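Local coordinates for toll-like receptor 13 (Mus musculus, PDB 4Z0C), which recognises and binds bacterial 23S rRNA through its leucine-rich-repeat ectodomain and signals through MYD88 and TRAF6 to activate NF-kappa-B, at residues L602-E616 and L626-K640. Numbering follows the deposited sequence.
Sequences LKRLKILRLENNNLE and LQSLQVFSLRFNNLK. With nucleotides of chain C.
Ser633 OG donates to Glu611 OE2 at 2.8 Å, meeting it from 52° above the carboxylate plane, while Glu611 OE1 takes both N1 and N2 of G8 in chain C, each at 2.8 Å. The serine probably helps to position the carboxylate, whose other oxygen grips the Watson-Crick edge of the guanine. Arg635, bent at chi2 (124°) and chi3, brings NH2 to OP2 of G8 at 2.6 Å, with its NH1 paired to Asp657. The extended chain of Arg609 places Arg609 NH2 2.6 Å from OP2 of A6 in chain C, and Glu10 forms a salt bridge with the same nitrogen. One face of the Phe636 ring lies against Arg635 CG and the opposite face is met by O2' of G8.

Behind this RNA-binding surface, the Asn637 amide is held at both ends: ND2 donates to Leu610 O and Leu634 O, and OD1 receives Leu615 N at 2.8 Å. Asn637 is the asparagine of the LxxLxLxxNxL motif of LRR 25, and its amide ties that repeat to LRR 24 in the TLR solenoid. Ser628 OG, in the carbonyl plane, donates to Lys603 O at 2.7 Å. Strands 607-609 and 631-633 run parallel, their short axes at 4° to each other, with Leu608 N bonded to Val631 O and Ser633 N to Leu608 O. Toward the interior, Leu608 CD2 reaches Phe632 CE1 (3.6 Å) as the two side chains lie alongside each other, and the Leu626 side chain crosses that of Leu608 at about a right angle, its CD1 against Leu608 CD2.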
loop_
_atom_site.group_PDB
_atom_site.type_symbol
_atom_site.label_atom_id
_atom_site.label_comp_id
_atom_site.label_asym_id
_atom_site.label_seq_id
_atom_site.Cartn_x
_atom_site.Cartn_y
_atom_site.Cartn_z
ATOM N N LEU A 602 -23.470 -21.538 8.205
ATOM C CA LEU A 602 -23.755 -20.668 7.089
ATOM C C LEU A 602 -24.815 -21.312 6.210
ATOM O O LEU A 602 -24.578 -21.630 5.043
ATOM C CB LEU A 602 -22.481 -20.340 6.306
ATOM C CG LEU A 602 -21.306 -19.733 7.083
ATOM C CD1 LEU A 602 -20.188 -19.315 6.124
ATOM C CD2 LEU A 602 -21.753 -18.553 7.952
ATOM N N LYS A 603 -25.982 -21.525 6.806
ATOM C CA LYS A 603 -27.065 -22.227 6.146
ATOM C C LYS A 603 -27.791 -21.340 5.138
ATOM O O LYS A 603 -28.543 -21.851 4.308
ATOM C CB LYS A 603 -28.038 -22.791 7.178
ATOM C CG LYS A 603 -27.537 -24.075 7.811
ATOM C CD LYS A 603 -27.765 -24.075 9.297
ATOM C CE LYS A 603 -27.087 -25.254 9.958
ATOM N NZ LYS A 603 -27.162 -25.127 11.443
ATOM N N ARG A 604 -27.526 -20.032 5.178
ATOM C CA ARG A 604 -28.106 -19.111 4.197
ATOM C C ARG A 604 -27.103 -18.639 3.148
ATOM O O ARG A 604 -27.404 -17.733 2.394
ATOM C CB ARG A 604 -28.708 -17.867 4.851
ATOM C CG ARG A 604 -30.163 -17.946 5.224
ATOM C CD ARG A 604 -30.471 -16.826 6.195
ATOM N NE ARG A 604 -31.668 -17.057 6.997
ATOM C CZ ARG A 604 -31.725 -17.910 8.017
ATOM N NH1 ARG A 604 -30.652 -18.611 8.363
ATOM N NH2 ARG A 604 -32.854 -18.059 8.694
ATOM N N LEU A 605 -25.912 -19.226 3.102
ATOM C CA LEU A 605 -24.922 -18.776 2.134
ATOM C C LEU A 605 -25.366 -19.067 0.694
ATOM O O LEU A 605 -25.704 -20.198 0.359
ATOM C CB LEU A 605 -23.547 -19.394 2.414
ATOM C CG LEU A 605 -22.348 -18.742 1.694
ATOM C CD1 LEU A 605 -22.049 -17.358 2.223
ATOM C CD2 LEU A 605 -21.099 -19.606 1.763
ATOM N N LYS A 606 -25.365 -18.042 -0.159
ATOM C CA LYS A 606 -25.723 -18.237 -1.560
ATOM C C LYS A 606 -24.501 -18.227 -2.464
ATOM O O LYS A 606 -24.525 -18.812 -3.552
ATOM C CB LYS A 606 -26.688 -17.165 -2.028
ATOM C CG LYS A 606 -28.061 -17.203 -1.395
ATOM C CD LYS A 606 -28.787 -15.883 -1.697
ATOM C CE LYS A 606 -30.299 -16.001 -1.556
ATOM N NZ LYS A 606 -30.934 -16.414 -2.831
ATOM N N ILE A 607 -23.455 -17.519 -2.030
ATOM C CA ILE A 607 -22.248 -17.334 -2.837
ATOM C C ILE A 607 -20.963 -17.610 -2.034
ATOM O O ILE A 607 -20.809 -17.137 -0.915
ATOM C CB ILE A 607 -22.171 -15.905 -3.404
ATOM C CG1 ILE A 607 -23.442 -15.557 -4.197
ATOM C CG2 ILE A 607 -20.918 -15.760 -4.254
ATOM C CD1 ILE A 607 -23.695 -14.057 -4.339
ATOM N N LEU A 608 -20.060 -18.407 -2.597
ATOM C CA LEU A 608 -18.803 -18.731 -1.947
ATOM C C LEU A 608 -17.707 -18.729 -2.994
ATOM O O LEU A 608 -17.735 -19.530 -3.936
ATOM C CB LEU A 608 -18.867 -20.098 -1.235
ATOM C CG LEU A 608 -17.521 -20.590 -0.678
ATOM C CD1 LEU A 608 -16.957 -19.643 0.367
ATOM C CD2 LEU A 608 -17.621 -21.995 -0.127
ATOM N N ARG A 609 -16.767 -17.801 -2.833
ATOM C CA ARG A 609 -15.610 -17.677 -3.715
ATOM C C ARG A 609 -14.301 -17.887 -2.960
ATOM O O ARG A 609 -13.996 -17.196 -1.983
ATOM C CB ARG A 609 -15.623 -16.325 -4.442
ATOM C CG ARG A 609 -16.740 -16.224 -5.479
ATOM C CD ARG A 609 -16.884 -14.814 -6.025
ATOM N NE ARG A 609 -17.839 -14.754 -7.125
ATOM C CZ ARG A 609 -18.354 -13.629 -7.608
ATOM N NH1 ARG A 609 -17.999 -12.457 -7.088
ATOM N NH2 ARG A 609 -19.217 -13.673 -8.621
ATOM N N LEU A 610 -13.555 -18.877 -3.418
ATOM C CA LEU A 610 -12.333 -19.326 -2.777
ATOM C C LEU A 610 -11.299 -19.428 -3.876
ATOM O O LEU A 610 -10.559 -20.400 -3.943
ATOM C CB LEU A 610 -12.572 -20.693 -2.141
ATOM C CG LEU A 610 -12.655 -20.843 -0.615
ATOM C CD1 LEU A 610 -13.312 -19.658 0.063
ATOM C CD2 LEU A 610 -13.338 -22.143 -0.207
ATOM N N GLU A 611 -11.294 -18.426 -4.754
ATOM C CA GLU A 611 -10.505 -18.440 -5.996
ATOM C C GLU A 611 -9.052 -18.018 -5.818
ATOM O O GLU A 611 -8.715 -17.308 -4.878
ATOM C CB GLU A 611 -11.154 -17.516 -7.056
ATOM C CG GLU A 611 -12.689 -17.505 -7.039
ATOM C CD GLU A 611 -13.342 -16.568 -8.078
ATOM O OE1 GLU A 611 -12.645 -15.750 -8.731
ATOM O OE2 GLU A 611 -14.583 -16.618 -8.195
ATOM N N ASN A 612 -8.202 -18.434 -6.747
ATOM C CA ASN A 612 -6.814 -17.990 -6.769
ATOM C C ASN A 612 -6.129 -18.197 -5.423
ATOM O O ASN A 612 -5.432 -17.319 -4.919
ATOM C CB ASN A 612 -6.717 -16.529 -7.185
ATOM C CG ASN A 612 -5.692 -16.309 -8.282
ATOM O OD1 ASN A 612 -4.484 -16.399 -8.057
ATOM N ND2 ASN A 612 -6.176 -16.021 -9.487
ATOM N N ASN A 613 -6.358 -19.360 -4.826
ATOM C CA ASN A 613 -5.733 -19.673 -3.558
ATOM C C ASN A 613 -4.750 -20.806 -3.727
ATOM O O ASN A 613 -4.172 -21.264 -2.746
ATOM C CB ASN A 613 -6.775 -20.051 -2.529
ATOM C CG ASN A 613 -7.422 -18.854 -1.913
ATOM O OD1 ASN A 613 -6.739 -17.937 -1.489
ATOM N ND2 ASN A 613 -8.747 -18.839 -1.880
ATOM N N ASN A 614 -4.564 -21.257 -4.969
ATOM C CA ASN A 614 -3.688 -22.397 -5.236
ATOM C C ASN A 614 -3.939 -23.623 -4.359
ATOM O O ASN A 614 -3.003 -24.325 -3.987
ATOM C CB ASN A 614 -2.220 -21.969 -5.154
ATOM C CG ASN A 614 -1.657 -21.524 -6.493
ATOM O OD1 ASN A 614 -0.540 -21.890 -6.848
ATOM N ND2 ASN A 614 -2.436 -20.763 -7.254
ATOM N N LEU A 615 -5.203 -23.864 -4.024
ATOM C CA LEU A 615 -5.611 -25.049 -3.262
ATOM C C LEU A 615 -5.212 -26.336 -3.988
ATOM O O LEU A 615 -5.387 -26.445 -5.200
ATOM C CB LEU A 615 -7.127 -25.045 -3.075
ATOM C CG LEU A 615 -7.804 -24.499 -1.811
ATOM C CD1 LEU A 615 -6.923 -23.560 -1.011
ATOM C CD2 LEU A 615 -9.156 -23.837 -2.171
ATOM N N GLU A 616 -4.707 -27.319 -3.243
ATOM C CA GLU A 616 -4.264 -28.576 -3.844
ATOM C C GLU A 616 -5.292 -29.713 -3.656
ATOM O O GLU A 616 -5.366 -30.642 -4.463
ATOM C CB GLU A 616 -2.883 -28.961 -3.293
ATOM C CG GLU A 616 -1.880 -29.294 -4.385
ATOM C CD GLU A 616 -0.942 -28.132 -4.681
ATOM O OE1 GLU A 616 -1.017 -27.132 -3.943
ATOM O OE2 GLU A 616 -0.159 -28.197 -5.660
ATOM N N LEU A 626 -23.752 -26.438 3.373
ATOM C CA LEU A 626 -24.161 -25.295 2.572
ATOM C C LEU A 626 -25.383 -25.615 1.695
ATOM O O LEU A 626 -25.256 -25.834 0.494
ATOM C CB LEU A 626 -22.974 -24.772 1.750
ATOM C CG LEU A 626 -21.695 -24.443 2.549
ATOM C CD1 LEU A 626 -20.555 -24.013 1.624
ATOM C CD2 LEU A 626 -21.924 -23.393 3.638
ATOM N N GLN A 627 -26.555 -25.672 2.333
ATOM C CA GLN A 627 -27.835 -25.995 1.681
ATOM C C GLN A 627 -28.175 -25.038 0.549
ATOM O O GLN A 627 -28.546 -25.454 -0.547
ATOM C CB GLN A 627 -28.972 -25.874 2.693
ATOM C CG GLN A 627 -29.048 -26.947 3.759
ATOM C CD GLN A 627 -29.755 -26.437 5.010
ATOM O OE1 GLN A 627 -30.608 -25.543 4.934
ATOM N NE2 GLN A 627 -29.415 -27.012 6.162
ATOM N N SER A 628 -28.066 -23.746 0.847
ATOM C CA SER A 628 -28.492 -22.686 -0.047
ATOM C C SER A 628 -27.421 -22.263 -1.036
ATOM O O SER A 628 -27.628 -21.316 -1.786
ATOM C CB SER A 628 -28.929 -21.470 0.764
ATOM O OG SER A 628 -29.718 -21.872 1.864
ATOM N N LEU A 629 -26.282 -22.949 -1.051
ATOM C CA LEU A 629 -25.200 -22.529 -1.941
ATOM C C LEU A 629 -25.575 -22.654 -3.421
ATOM O O LEU A 629 -25.877 -23.753 -3.896
ATOM C CB LEU A 629 -23.916 -23.303 -1.642
ATOM C CG LEU A 629 -22.647 -22.661 -2.214
ATOM C CD1 LEU A 629 -22.423 -21.278 -1.571
ATOM C CD2 LEU A 629 -21.435 -23.550 -2.013
ATOM N N GLN A 630 -25.551 -21.526 -4.143
ATOM C CA GLN A 630 -25.877 -21.492 -5.577
ATOM C C GLN A 630 -24.646 -21.270 -6.440
ATOM O O GLN A 630 -24.535 -21.818 -7.540
ATOM C CB GLN A 630 -26.881 -20.385 -5.893
ATOM C CG GLN A 630 -28.168 -20.422 -5.084
ATOM C CD GLN A 630 -29.145 -19.324 -5.494
ATOM O OE1 GLN A 630 -28.872 -18.121 -5.336
ATOM N NE2 GLN A 630 -30.280 -19.734 -6.060
ATOM N N VAL A 631 -23.744 -20.418 -5.953
ATOM C CA VAL A 631 -22.513 -20.119 -6.670
ATOM C C VAL A 631 -21.324 -20.535 -5.816
ATOM O O VAL A 631 -21.192 -20.116 -4.678
ATOM C CB VAL A 631 -22.433 -18.633 -7.051
ATOM C CG1 VAL A 631 -21.151 -18.356 -7.800
ATOM C CG2 VAL A 631 -23.633 -18.271 -7.910
ATOM N N PHE A 632 -20.500 -21.412 -6.372
ATOM C CA PHE A 632 -19.346 -21.963 -5.700
ATOM C C PHE A 632 -18.201 -21.818 -6.680
ATOM O O PHE A 632 -18.217 -22.442 -7.745
ATOM C CB PHE A 632 -19.571 -23.450 -5.372
ATOM C CG PHE A 632 -18.507 -24.056 -4.472
ATOM C CD1 PHE A 632 -17.497 -23.262 -3.911
ATOM C CD2 PHE A 632 -18.506 -25.422 -4.201
ATOM C CE1 PHE A 632 -16.513 -23.809 -3.086
ATOM C CE2 PHE A 632 -17.527 -25.988 -3.376
ATOM C CZ PHE A 632 -16.528 -25.179 -2.814
ATOM N N SER A 633 -17.210 -20.998 -6.342
ATOM C CA SER A 633 -16.096 -20.843 -7.261
ATOM C C SER A 633 -14.753 -21.245 -6.693
ATOM O O SER A 633 -14.337 -20.776 -5.640
ATOM C CB SER A 633 -16.010 -19.428 -7.811
ATOM O OG SER A 633 -14.954 -19.363 -8.755
ATOM N N LEU A 634 -14.078 -22.114 -7.426
ATOM C CA LEU A 634 -12.765 -22.609 -7.056
ATOM C C LEU A 634 -11.841 -22.317 -8.236
ATOM O O LEU A 634 -10.861 -23.019 -8.481
ATOM C CB LEU A 634 -12.849 -24.114 -6.753
ATOM C CG LEU A 634 -13.645 -24.483 -5.494
ATOM C CD1 LEU A 634 -14.062 -25.940 -5.517
ATOM C CD2 LEU A 634 -12.833 -24.218 -4.240
ATOM N N ARG A 635 -12.207 -21.293 -8.995
ATOM C CA ARG A 635 -11.429 -20.830 -10.143
ATOM C C ARG A 635 -9.976 -20.539 -9.741
ATOM O O ARG A 635 -9.732 -19.941 -8.700
ATOM C CB ARG A 635 -12.072 -19.561 -10.669
ATOM C CG ARG A 635 -11.514 -19.016 -11.951
ATOM C CD ARG A 635 -12.648 -18.911 -12.917
ATOM N NE ARG A 635 -12.774 -17.574 -13.455
ATOM C CZ ARG A 635 -13.778 -17.189 -14.233
ATOM N NH1 ARG A 635 -14.734 -18.050 -14.562
ATOM N NH2 ARG A 635 -13.826 -15.946 -14.676
ATOM N N PHE A 636 -9.030 -20.958 -10.578
ATOM C CA PHE A 636 -7.598 -20.698 -10.384
ATOM C C PHE A 636 -7.017 -21.298 -9.097
ATOM O O PHE A 636 -6.431 -20.597 -8.271
ATOM C CB PHE A 636 -7.297 -19.186 -10.481
ATOM C CG PHE A 636 -7.630 -18.588 -11.823
ATOM C CD1 PHE A 636 -7.245 -19.223 -12.995
ATOM C CD2 PHE A 636 -8.332 -17.391 -11.911
ATOM C CE1 PHE A 636 -7.546 -18.677 -14.230
ATOM C CE2 PHE A 636 -8.654 -16.845 -13.148
ATOM C CZ PHE A 636 -8.250 -17.482 -14.309
ATOM N N ASN A 637 -7.185 -22.601 -8.929
ATOM C CA ASN A 637 -6.487 -23.326 -7.884
ATOM C C ASN A 637 -5.705 -24.462 -8.514
ATOM O O ASN A 637 -5.525 -24.479 -9.735
ATOM C CB ASN A 637 -7.453 -23.841 -6.830
ATOM C CG ASN A 637 -7.969 -22.739 -5.935
ATOM O OD1 ASN A 637 -7.272 -22.271 -5.022
ATOM N ND2 ASN A 637 -9.199 -22.303 -6.196
ATOM N N ASN A 638 -5.226 -25.386 -7.686
ATOM C CA ASN A 638 -4.471 -26.545 -8.159
ATOM C C ASN A 638 -5.173 -27.861 -7.882
ATOM O O ASN A 638 -4.522 -28.870 -7.625
ATOM C CB ASN A 638 -3.061 -26.555 -7.566
ATOM C CG ASN A 638 -2.185 -25.450 -8.157
ATOM O OD1 ASN A 638 -2.466 -24.951 -9.254
ATOM N ND2 ASN A 638 -1.131 -25.057 -7.434
ATOM N N LEU A 639 -6.506 -27.838 -7.928
ATOM C CA LEU A 639 -7.314 -29.034 -7.699
ATOM C C LEU A 639 -7.069 -30.040 -8.812
ATOM O O LEU A 639 -7.094 -29.676 -9.988
ATOM C CB LEU A 639 -8.788 -28.664 -7.627
ATOM C CG LEU A 639 -9.474 -28.415 -6.280
ATOM C CD1 LEU A 639 -8.519 -28.194 -5.141
ATOM C CD2 LEU A 639 -10.407 -27.235 -6.409
ATOM N N LYS A 640 -6.816 -31.297 -8.437
ATOM C CA LYS A 640 -6.530 -32.372 -9.393
ATOM C C LYS A 640 -7.734 -33.299 -9.604
ATOM O O LYS A 640 -7.889 -33.925 -10.659
ATOM C CB LYS A 640 -5.338 -33.214 -8.927
ATOM C CG LYS A 640 -3.976 -32.538 -9.046
ATOM C CD LYS A 640 -3.338 -32.343 -7.664
ATOM C CE LYS A 640 -3.088 -33.701 -6.992
ATOM N NZ LYS A 640 -2.616 -33.617 -5.566
ATOM P P G C 8 -10.762 -13.919 -15.111
ATOM O OP1 G C 8 -10.578 -14.324 -16.530
ATOM O OP2 G C 8 -11.554 -14.723 -14.144
ATOM O "O5'" G C 8 -9.275 -13.804 -14.552
ATOM C "C5'" G C 8 -8.380 -12.868 -15.142
ATOM C "C4'" G C 8 -7.050 -12.825 -14.438
ATOM O "O4'" G C 8 -7.204 -12.237 -13.116
ATOM C "C3'" G C 8 -6.380 -14.184 -14.236
ATOM O "O3'" G C 8 -5.033 -14.138 -14.678
ATOM C "C2'" G C 8 -6.413 -14.390 -12.726
ATOM O "O2'" G C 8 -5.309 -15.096 -12.207
ATOM C "C1'" G C 8 -6.437 -12.968 -12.199
ATOM N N9 G C 8 -7.007 -12.894 -10.855
ATOM C C8 G C 8 -6.354 -12.396 -9.755
ATOM N N7 G C 8 -7.060 -12.528 -8.665
ATOM C C5 G C 8 -8.227 -13.180 -9.059
ATOM C C6 G C 8 -9.363 -13.590 -8.303
ATOM O O6 G C 8 -9.581 -13.458 -7.092
ATOM N N1 G C 8 -10.321 -14.211 -9.094
ATOM C C2 G C 8 -10.195 -14.419 -10.440
ATOM N N2 G C 8 -11.225 -15.049 -11.033
ATOM N N3 G C 8 -9.138 -14.042 -11.153
ATOM C C4 G C 8 -8.196 -13.434 -10.410
ATOM P P A C 7 -15.774 -12.542 -14.936
ATOM O OP1 A C 7 -15.130 -12.782 -16.249
ATOM O OP2 A C 7 -16.187 -13.674 -14.077
ATOM O "O5'" A C 7 -14.794 -11.622 -14.081
ATOM C "C5'" A C 7 -13.982 -10.638 -14.703
ATOM C "C4'" A C 7 -12.621 -10.572 -14.062
ATOM O "O4'" A C 7 -12.717 -10.021 -12.718
ATOM C "C3'" A C 7 -11.922 -11.906 -13.861
ATOM O "O3'" A C 7 -11.326 -12.408 -15.049
ATOM C "C2'" A C 7 -10.925 -11.591 -12.741
ATOM O "O2'" A C 7 -9.795 -10.905 -13.253
ATOM C "C1'" A C 7 -11.729 -10.611 -11.884
ATOM N N9 A C 7 -12.402 -11.294 -10.763
ATOM C C8 A C 7 -13.501 -12.117 -10.866
ATOM N N7 A C 7 -13.908 -12.589 -9.721
ATOM C C5 A C 7 -13.008 -12.063 -8.799
ATOM C C6 A C 7 -12.898 -12.214 -7.398
ATOM N N6 A C 7 -13.754 -12.965 -6.700
ATOM N N1 A C 7 -11.887 -11.559 -6.752
ATOM C C2 A C 7 -11.047 -10.807 -7.484
ATOM N N3 A C 7 -11.050 -10.600 -8.806
ATOM C C4 A C 7 -12.068 -11.258 -9.421
ATOM P P A C 6 -19.561 -10.327 -10.357
ATOM O OP1 A C 6 -20.097 -8.942 -10.282
ATOM O OP2 A C 6 -20.074 -11.287 -9.360
ATOM O "O5'" A C 6 -19.779 -10.856 -11.840
ATOM C "C5'" A C 6 -19.292 -12.133 -12.266
ATOM C "C4'" A C 6 -18.872 -12.107 -13.719
ATOM O "O4'" A C 6 -20.014 -11.731 -14.547
ATOM C "C3'" A C 6 -17.777 -11.108 -14.056
ATOM O "O3'" A C 6 -17.049 -11.606 -15.174
ATOM C "C2'" A C 6 -18.571 -9.870 -14.478
ATOM O "O2'" A C 6 -17.863 -8.971 -15.301
ATOM C "C1'" A C 6 -19.746 -10.502 -15.223
ATOM N N9 A C 6 -20.992 -9.734 -15.178
ATOM C C8 A C 6 -21.470 -8.929 -14.165
ATOM N N7 A C 6 -22.673 -8.433 -14.410
ATOM C C5 A C 6 -23.022 -8.965 -15.645
ATOM C C6 A C 6 -24.175 -8.840 -16.449
ATOM N N6 A C 6 -25.234 -8.106 -16.112
ATOM N N1 A C 6 -24.208 -9.507 -17.626
ATOM C C2 A C 6 -23.145 -10.256 -17.957
ATOM N N3 A C 6 -22.005 -10.452 -17.294
ATOM C C4 A C 6 -22.003 -9.775 -16.128
HETATM O O HOH W 1 -7.017 -32.471 -6.066
#